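Local coordinates for protein histidine acid phosphatase (Hafnia alvei, PDB 4ARU) that belongs to branch 2 of the histidine phosphatase superfamily as a histidine acid phosphatase, with a mixed beta sheet packed among helices, at residues A[16-21]-A[330-335]; A[40-45]-A[230-235]; A[87-92]-A[302-307]. All blocks are in the same frame, centred on the assembly; numbering follows the deposited sequence.

Interaction 1: residues A[16-21]-A[330-335]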
loop_
_atom_site.group_PDB
_atom_site.type_symbol
_atom_site.label_atom_id
_atom_site.label_comp_id
_atom_site.label_asym_id
_atom_site.label_seq_id
_atom_site.Cartn_x
_atom_site.Cartn_y
_atom_site.Cartn_z
ATOM N N LEU A 16 3.186 -6.734 4.836
ATOM C CA LEU A 16 2.243 -6.490 3.738
ATOM C C LEU A 16 2.811 -5.312 2.983
ATOM O O LEU A 16 2.793 -4.157 3.446
ATOM C CB LEU A 16 0.815 -6.205 4.269
ATOM C CG LEU A 16 -0.125 -5.794 3.146
ATOM C CD1 LEU A 16 -0.335 -6.906 2.120
ATOM C CD2 LEU A 16 -1.468 -5.396 3.697
ATOM N N SER A 17 3.413 -5.612 1.837
ATOM C CA SER A 17 4.167 -4.649 1.073
ATOM C C SER A 17 3.442 -4.228 -0.184
ATOM O O SER A 17 2.909 -5.078 -0.898
ATOM C CB SER A 17 5.495 -5.255 0.632
ATOM O OG SER A 17 6.338 -4.292 0.037
ATOM N N ARG A 18 3.492 -2.949 -0.533
ATOM C CA ARG A 18 3.142 -2.557 -1.901
ATOM C C ARG A 18 4.246 -3.013 -2.822
ATOM O O ARG A 18 5.425 -3.048 -2.450
ATOM C CB ARG A 18 2.984 -1.066 -1.999
ATOM C CG ARG A 18 2.465 -0.544 -3.336
ATOM C CD ARG A 18 2.253 0.956 -3.308
ATOM N NE ARG A 18 1.813 1.396 -4.626
ATOM C CZ ARG A 18 2.042 2.573 -5.158
ATOM N NH1 ARG A 18 2.626 3.549 -4.472
ATOM N NH2 ARG A 18 1.661 2.811 -6.406
ATOM N N HIS A 19 3.890 -3.332 -4.056
ATOM C CA HIS A 19 4.908 -3.549 -5.074
ATOM C C HIS A 19 5.775 -2.330 -5.320
ATOM O O HIS A 19 5.527 -1.215 -4.842
ATOM C CB HIS A 19 4.244 -3.945 -6.411
ATOM C CG HIS A 19 3.278 -2.937 -6.918
ATOM N ND1 HIS A 19 3.633 -1.709 -7.432
ATOM C CD2 HIS A 19 1.926 -2.975 -6.928
ATOM C CE1 HIS A 19 2.539 -1.028 -7.737
ATOM N NE2 HIS A 19 1.491 -1.790 -7.460
ATOM N N GLY A 20 6.838 -2.551 -6.059
ATOM C CA GLY A 20 7.748 -1.506 -6.397
ATOM C C GLY A 20 7.311 -0.559 -7.508
ATOM O O GLY A 20 6.219 -0.598 -8.009
ATOM N N VAL A 21 8.200 0.351 -7.846
ATOM C CA VAL A 21 7.975 1.380 -8.861
ATOM C C VAL A 21 7.567 0.712 -10.150
ATOM O O VAL A 21 8.265 -0.165 -10.651
ATOM C CB VAL A 21 9.204 2.272 -9.063
ATOM C CG1 VAL A 21 8.982 3.257 -10.189
ATOM C CG2 VAL A 21 9.584 2.997 -7.782
ATOM N N THR A 330 1.115 5.577 0.978
ATOM C CA THR A 330 1.247 4.169 0.551
ATOM C C THR A 330 2.263 4.112 -0.582
ATOM O O THR A 330 1.921 3.784 -1.723
ATOM C CB THR A 330 -0.115 3.553 0.155
ATOM O OG1 THR A 330 -0.799 4.419 -0.752
ATOM C CG2 THR A 330 -1.012 3.319 1.406
ATOM N N PRO A 331 3.541 4.412 -0.317
ATOM C CA PRO A 331 4.508 4.552 -1.366
ATOM C C PRO A 331 4.994 3.226 -1.965
ATOM O O PRO A 331 4.800 2.180 -1.381
ATOM C CB PRO A 331 5.654 5.280 -0.654
ATOM C CG PRO A 331 5.619 4.674 0.695
ATOM C CD PRO A 331 4.159 4.669 1.010
ATOM N N PRO A 332 5.604 3.266 -3.134
ATOM C CA PRO A 332 6.117 2.036 -3.761
ATOM C C PRO A 332 7.129 1.366 -2.846
ATOM O O PRO A 332 8.081 2.009 -2.338
ATOM C CB PRO A 332 6.808 2.529 -5.032
ATOM C CG PRO A 332 6.385 3.945 -5.250
ATOM C CD PRO A 332 5.961 4.481 -3.913
ATOM N N GLY A 333 6.923 0.072 -2.640
ATOM C CA GLY A 333 7.707 -0.706 -1.724
ATOM C C GLY A 333 7.471 -0.445 -0.244
ATOM O O GLY A 333 8.106 -1.068 0.613
ATOM N N GLY A 334 6.565 0.467 0.093
ATOM C CA GLY A 334 6.236 0.706 1.510
ATOM C C GLY A 334 5.415 -0.436 2.049
ATOM O O GLY A 334 4.615 -1.016 1.329
ATOM N N ALA A 335 5.610 -0.781 3.311
ATOM C CA ALA A 335 4.988 -1.946 3.830
ATOM C C ALA A 335 4.532 -1.765 5.279
ATOM O O ALA A 335 5.264 -1.119 6.080
ATOM C CB ALA A 335 5.930 -3.116 3.751
HETATM O O HOH W 1 8.789 -3.612 1.233
#
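Arg18 reaches across the type II turn Pro331-Gly334 and meets it with both backbone and side chain. Arg18 N donates to Gly334 O in a nearly straight bond (2.9 Å, 170°). With CG anti to the backbone N (chi1 -173°) and the chain extended from CG to NE, the guanidinium is carried past Pro331 O to Thr330 O. Arg18 NH1 bonds Thr330 O at 2.8 Å, bent (131°), with the oxygen tilted from the guanidinium plane. One residue on, His19 O takes the N-H of Gly333 (2.9 Å) from above its carbonyl plane.

The tight part is here, where Arg18 lies over the Thr330-Pro332 backbone and Val21 CG2 packs obliquely on Pro332 CB (3.9 Å). Ser17 and Ala335 add the strand pairing, an antiparallel non-hydrogen-bonded pair, CB to CB 3.8 Å. Looser is a water-bridged seam within this wholly buried contact: one water donates to Ser17 OG and to Gly333 O, while Ser17 OG also donates to Arg18 O.

Arg18-His19-Gly20 is the RHG signature of the family, and a bound tartaric acid is hydrogen-bonded to Arg18 NH2 and His19 NE2. Arg18 NH1 also has a salt bridge to Glu222. Helix 213-229 lies against Pro332 and Val21, helix 93-106 against His19, and helix 307-317 against Leu16 and Thr330, with strand 300-305 hydrogen-bonded alongside strand 9-18.

Interaction 2: residues A[40-45]-A[230-235]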
loop_
_atom_site.group_PDB
_atom_site.type_symbol
_atom_site.label_atom_id
_atom_site.label_comp_id
_atom_site.label_asym_id
_atom_site.label_seq_id
_atom_site.Cartn_x
_atom_site.Cartn_y
_atom_site.Cartn_z
ATOM N N PRO A 40 5.824 11.185 -20.655
ATOM C CA PRO A 40 7.077 10.511 -21.026
ATOM C C PRO A 40 6.859 8.996 -21.194
ATOM O O PRO A 40 6.019 8.397 -20.508
ATOM C CB PRO A 40 8.011 10.852 -19.858
ATOM C CG PRO A 40 7.126 11.193 -18.736
ATOM C CD PRO A 40 5.974 11.919 -19.386
ATOM N N GLU A 41 7.595 8.390 -22.104
ATOM C CA GLU A 41 7.502 6.940 -22.303
ATOM C C GLU A 41 8.275 6.209 -21.222
ATOM O O GLU A 41 9.431 6.548 -20.922
ATOM C CB GLU A 41 7.960 6.510 -23.704
ATOM C CG GLU A 41 6.854 6.574 -24.778
ATOM C CD GLU A 41 5.757 5.497 -24.606
ATOM O OE1 GLU A 41 4.770 5.711 -23.835
ATOM O OE2 GLU A 41 5.861 4.424 -25.266
ATOM N N TRP A 42 7.636 5.180 -20.648
ATOM C CA TRP A 42 8.279 4.300 -19.666
ATOM C C TRP A 42 9.003 3.152 -20.371
ATOM O O TRP A 42 8.704 2.823 -21.528
ATOM C CB TRP A 42 7.228 3.764 -18.692
ATOM C CG TRP A 42 6.871 4.798 -17.701
ATOM C CD1 TRP A 42 6.144 5.960 -17.915
ATOM C CD2 TRP A 42 7.229 4.814 -16.332
ATOM N NE1 TRP A 42 6.045 6.677 -16.760
ATOM C CE2 TRP A 42 6.709 6.002 -15.770
ATOM C CE3 TRP A 42 7.918 3.934 -15.512
ATOM C CZ2 TRP A 42 6.883 6.320 -14.429
ATOM C CZ3 TRP A 42 8.098 4.265 -14.179
ATOM C CH2 TRP A 42 7.605 5.442 -13.661
ATOM N N PRO A 43 9.978 2.533 -19.693
ATOM C CA PRO A 43 10.816 1.535 -20.353
ATOM C C PRO A 43 10.271 0.108 -20.244
ATOM O O PRO A 43 10.964 -0.834 -20.630
ATOM C CB PRO A 43 12.130 1.656 -19.603
ATOM C CG PRO A 43 11.688 1.975 -18.235
ATOM C CD PRO A 43 10.557 2.952 -18.406
ATOM N N VAL A 44 9.024 -0.022 -19.786
ATOM C CA VAL A 44 8.354 -1.298 -19.680
ATOM C C VAL A 44 6.893 -1.062 -20.036
ATOM O O VAL A 44 6.417 0.061 -20.088
ATOM C CB VAL A 44 8.401 -1.858 -18.237
ATOM C CG1 VAL A 44 9.833 -2.153 -17.806
ATOM C CG2 VAL A 44 7.742 -0.935 -17.236
ATOM N N LYS A 45 6.218 -2.171 -20.256
ATOM C CA LYS A 45 4.791 -2.188 -20.485
ATOM C C LYS A 45 4.042 -1.493 -19.376
ATOM O O LYS A 45 4.412 -1.556 -18.208
ATOM C CB LYS A 45 4.371 -3.642 -20.572
ATOM C CG LYS A 45 2.915 -3.873 -20.938
ATOM C CD LYS A 45 2.637 -5.329 -21.078
ATOM C CE LYS A 45 1.150 -5.544 -21.308
ATOM N NZ LYS A 45 0.901 -6.977 -21.438
ATOM N N GLN A 230 11.450 6.686 -10.271
ATOM C CA GLN A 230 12.057 6.007 -11.403
ATOM C C GLN A 230 13.308 6.746 -11.890
ATOM O O GLN A 230 14.070 6.253 -12.752
ATOM C CB GLN A 230 10.998 5.883 -12.508
ATOM C CG GLN A 230 11.489 5.288 -13.817
ATOM C CD GLN A 230 11.967 3.855 -13.696
ATOM O OE1 GLN A 230 11.683 3.185 -12.728
ATOM N NE2 GLN A 230 12.670 3.376 -14.712
ATOM N N GLY A 231 13.514 7.957 -11.377
ATOM C CA GLY A 231 14.621 8.757 -11.818
ATOM C C GLY A 231 14.534 9.276 -13.224
ATOM O O GLY A 231 15.557 9.589 -13.879
ATOM N N MET A 232 13.311 9.514 -13.698
ATOM C CA MET A 232 13.157 10.104 -15.018
ATOM C C MET A 232 13.766 11.491 -15.027
ATOM O O MET A 232 13.735 12.198 -14.008
ATOM C CB MET A 232 11.709 10.204 -15.378
ATOM C CG MET A 232 11.100 8.855 -15.456
ATOM S SD MET A 232 9.641 8.968 -16.428
ATOM C CE MET A 232 9.533 7.244 -16.880
ATOM N N PRO A 233 14.373 11.899 -16.151
ATOM C CA PRO A 233 15.048 13.198 -16.241
ATOM C C PRO A 233 14.068 14.352 -16.178
ATOM O O PRO A 233 14.436 15.407 -15.626
ATOM C CB PRO A 233 15.771 13.134 -17.588
ATOM C CG PRO A 233 15.001 12.152 -18.403
ATOM C CD PRO A 233 14.487 11.133 -17.406
ATOM N N LYS A 234 12.827 14.141 -16.660
ATOM C CA LYS A 234 11.778 15.147 -16.502
ATOM C C LYS A 234 10.553 14.583 -15.808
ATOM O O LYS A 234 9.862 13.682 -16.318
ATOM C CB LYS A 234 11.378 15.729 -17.864
ATOM C CG LYS A 234 12.435 16.642 -18.463
ATOM C CD LYS A 234 12.601 17.888 -17.601
ATOM C CE LYS A 234 13.446 18.970 -18.244
ATOM N NZ LYS A 234 13.592 20.081 -17.247
ATOM N N VAL A 235 10.310 15.102 -14.603
ATOM C CA VAL A 235 9.154 14.746 -13.779
ATOM C C VAL A 235 8.141 15.849 -13.919
ATOM O O VAL A 235 8.455 17.022 -13.713
ATOM C CB VAL A 235 9.563 14.588 -12.294
ATOM C CG1 VAL A 235 8.352 14.404 -11.411
ATOM C CG2 VAL A 235 10.546 13.423 -12.151
#
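A Met-aromatic contact pins together two surface loops, with Met232 laid over the indole of Trp42. Met232 CE, the methyl, sits above one face of the five-membered ring of Trp42, 3.3 Å from its centroid and only 14° off the normal, a CH-pi approach; its nearest ring atom is CE2. The sulfur stands further back over the same ring, with Met232 SD 4.5 Å from the Trp42 centroid. Met232 has two conformers, so the closeness of the methyl is somewhat doubtful. Its chain runs extended beyond CG and crosses the indole at about a right angle, with Met232 SD also touching Pro40 CG at 4.1 Å.

Met232 follows directly on a Schellman motif: Gly231 is the first residue after helix 213-229 to leave the helical conformation, and its positive phi closes the motif. Just before it, Gln230 bends at chi2 (63°) and slides antiparallel past the six-membered end of the indole, Gln230 CG lying 3.6 Å from Trp42 CZ3. The amide is turned 41° from the ring; Gln230 OE1 is hydrogen-bonded to Thr50 OG1, while Gln230 NE2 lies 3.9 Å from Pro43 CG. Glu227 of the same helix touches Pro40, Trp42 and Met232.

Interaction 3: residues A[87-92]-A[302-307]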
loop_
_atom_site.group_PDB
_atom_site.type_symbol
_atom_site.label_atom_id
_atom_site.label_comp_id
_atom_site.label_asym_id
_atom_site.label_seq_id
_atom_site.Cartn_x
_atom_site.Cartn_y
_atom_site.Cartn_z
ATOM N N VAL A 87 7.116 -16.040 0.670
ATOM C CA VAL A 87 6.506 -14.969 -0.080
ATOM C C VAL A 87 5.216 -15.428 -0.732
ATOM O O VAL A 87 5.222 -16.387 -1.450
ATOM C CB VAL A 87 7.449 -14.383 -1.191
ATOM C CG1 VAL A 87 6.698 -13.350 -1.989
ATOM C CG2 VAL A 87 8.724 -13.824 -0.598
ATOM N N TRP A 88 4.145 -14.684 -0.497
ATOM C CA TRP A 88 2.895 -14.803 -1.256
ATOM C C TRP A 88 2.697 -13.523 -2.050
ATOM O O TRP A 88 2.526 -12.472 -1.457
ATOM C CB TRP A 88 1.678 -15.085 -0.378
ATOM C CG TRP A 88 0.475 -15.400 -1.203
ATOM C CD1 TRP A 88 -0.528 -14.533 -1.603
ATOM C CD2 TRP A 88 0.211 -16.617 -1.883
ATOM N NE1 TRP A 88 -1.398 -15.158 -2.434
ATOM C CE2 TRP A 88 -0.995 -16.438 -2.619
ATOM C CE3 TRP A 88 0.817 -17.873 -1.893
ATOM C CZ2 TRP A 88 -1.580 -17.461 -3.367
ATOM C CZ3 TRP A 88 0.219 -18.884 -2.616
ATOM C CH2 TRP A 88 -0.934 -18.666 -3.390
ATOM N N ALA A 89 2.738 -13.599 -3.372
ATOM C CA ALA A 89 2.539 -12.442 -4.215
ATOM C C ALA A 89 1.227 -12.536 -4.948
ATOM O O ALA A 89 0.798 -13.628 -5.310
ATOM C CB ALA A 89 3.660 -12.338 -5.260
ATOM N N ASP A 90 0.615 -11.367 -5.201
ATOM C CA ASP A 90 -0.527 -11.328 -6.093
ATOM C C ASP A 90 -0.085 -11.706 -7.499
ATOM O O ASP A 90 1.091 -11.766 -7.819
ATOM C CB ASP A 90 -1.188 -9.941 -6.082
ATOM C CG ASP A 90 -2.641 -9.942 -6.573
ATOM O OD1 ASP A 90 -3.264 -10.989 -6.830
ATOM O OD2 ASP A 90 -3.132 -8.781 -6.678
ATOM N N VAL A 91 -1.072 -11.920 -8.345
ATOM C CA VAL A 91 -0.883 -12.502 -9.664
ATOM C C VAL A 91 -0.135 -11.633 -10.668
ATOM O O VAL A 91 0.373 -12.179 -11.659
ATOM C CB VAL A 91 -2.219 -12.919 -10.293
ATOM C CG1 VAL A 91 -2.735 -14.065 -9.499
ATOM C CG2 VAL A 91 -3.255 -11.805 -10.403
ATOM N N ASP A 92 -0.122 -10.318 -10.447
ATOM C CA ASP A 92 0.412 -9.408 -11.447
ATOM C C ASP A 92 1.933 -9.522 -11.574
ATOM O O ASP A 92 2.639 -9.905 -10.655
ATOM C CB ASP A 92 0.036 -7.968 -11.084
ATOM C CG ASP A 92 -1.438 -7.774 -10.980
ATOM O OD1 ASP A 92 -2.130 -8.111 -11.979
ATOM O OD2 ASP A 92 -1.887 -7.388 -9.884
ATOM N N PHE A 302 6.165 -12.502 3.742
ATOM C CA PHE A 302 6.135 -11.294 2.942
ATOM C C PHE A 302 4.993 -11.459 1.923
ATOM O O PHE A 302 5.013 -12.424 1.115
ATOM C CB PHE A 302 7.481 -11.090 2.240
ATOM C CG PHE A 302 7.587 -9.842 1.429
ATOM C CD1 PHE A 302 7.231 -9.839 0.094
ATOM C CD2 PHE A 302 8.076 -8.655 1.975
ATOM C CE1 PHE A 302 7.408 -8.708 -0.691
ATOM C CE2 PHE A 302 8.229 -7.510 1.190
ATOM C CZ PHE A 302 7.868 -7.548 -0.149
ATOM N N ILE A 303 4.075 -10.499 1.915
ATOM C CA ILE A 303 2.911 -10.513 1.098
ATOM C C ILE A 303 3.017 -9.330 0.158
ATOM O O ILE A 303 3.009 -8.146 0.611
ATOM C CB ILE A 303 1.618 -10.456 1.935
ATOM C CG1 ILE A 303 1.544 -11.593 2.956
ATOM C CG2 ILE A 303 0.405 -10.451 1.003
ATOM C CD1 ILE A 303 0.390 -11.462 3.939
ATOM N N ALA A 304 3.106 -9.612 -1.144
ATOM C CA ALA A 304 3.347 -8.572 -2.147
ATOM C C ALA A 304 2.024 -8.217 -2.810
ATOM O O ALA A 304 1.500 -8.947 -3.632
ATOM C CB ALA A 304 4.360 -9.047 -3.207
ATOM N N GLY A 305 1.532 -7.035 -2.426
ATOM C CA GLY A 305 0.250 -6.533 -2.881
ATOM C C GLY A 305 0.294 -5.095 -3.400
ATOM O O GLY A 305 1.261 -4.672 -4.067
ATOM N N HIS A 306 -0.745 -4.338 -3.045
ATOM C CA HIS A 306 -1.097 -3.079 -3.691
ATOM C C HIS A 306 -1.348 -2.022 -2.633
ATOM O O HIS A 306 -1.573 -2.334 -1.436
ATOM C CB HIS A 306 -2.336 -3.239 -4.516
ATOM C CG HIS A 306 -2.267 -4.394 -5.473
ATOM N ND1 HIS A 306 -1.822 -4.269 -6.776
ATOM C CD2 HIS A 306 -2.520 -5.711 -5.287
ATOM C CE1 HIS A 306 -1.854 -5.444 -7.358
ATOM N NE2 HIS A 306 -2.293 -6.336 -6.490
ATOM N N ASP A 307 -1.224 -0.763 -3.063
ATOM C CA ASP A 307 -1.558 0.334 -2.152
ATOM C C ASP A 307 -2.941 0.204 -1.548
ATOM O O ASP A 307 -3.121 0.458 -0.338
ATOM C CB ASP A 307 -1.344 1.729 -2.797
ATOM C CG ASP A 307 -1.924 1.897 -4.193
ATOM O OD1 ASP A 307 -2.889 1.213 -4.592
ATOM O OD2 ASP A 307 -1.444 2.861 -4.893
#
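The His306 imidazole meets both Asp90 and Asp92 at its edge. His306 NE2 donates to Asp90 OD2 (2.6 Å, 160°), close to the ring plane and onto the anti lone pair of that oxygen; the carboxylate itself stands nearly perpendicular to the ring. Asp92 OD2 approaches His306 CE1 at 3.2 Å, also at the edge and with its carboxylate steeply turned. Outside the pair, the ring of His128 meets the imidazole, and ND1 is hydrogen-bonded to a tartaric acid, probably from the crystallisation liquor; with both nitrogens engaged the ring's rotation is restrained in this crystal. The Phe302 ring receives Val87 CG1 at its edge, 4.1 Å from CD1, and stacks with Phe102 of helix 93-106.

Val87 and Phe302 sit on, and Asp90, Asp92 and His306 follow, two neighbouring parallel strands of the central sheet, 85-89 and 300-305, whose axes here run 14° apart. Their ladder uses Trp88 N to Phe302 O (2.9 Å), Ala304 N to Trp88 O (2.9 Å) and Asp90 N to Ala304 O (3.0 Å). Val87, Ala89, Phe302 and Ala304 share one face, where Ala89 CB and Ala304 CB are 3.9 Å apart; Trp88 and Ile303 lie on the other. Past the strand ends, His306-Asp307 is the HD signature of the family. Asp90, with CG anti to its N (chi1 -159°), turns OD2 toward His306 and accepts Val91 N on OD1.

Interactions 1 and 3 are neighbours in one sheet, their centres about 10 Å apart: Ser17 N lies 2.8 Å from Ile303 O and Ser17 O 2.8 Å from Gly305 N, which probably makes both hydrogen bonds. That pairing brings the RHG and HD signatures side by side. A tartaric acid, probably from the crystallisation liquor, is hydrogen-bonded to Arg18, His19, His306 and Asp307 and probably marks a pocket consistent with the active site of this family. Interaction 2 lies on the surface, its centre about 18 Å from that of interaction 1 and about 24 Å from that of interaction 3. It reaches interaction 1 through Val21 CG1, 3.7 Å from Gln230 OE1, but does not touch interaction 3.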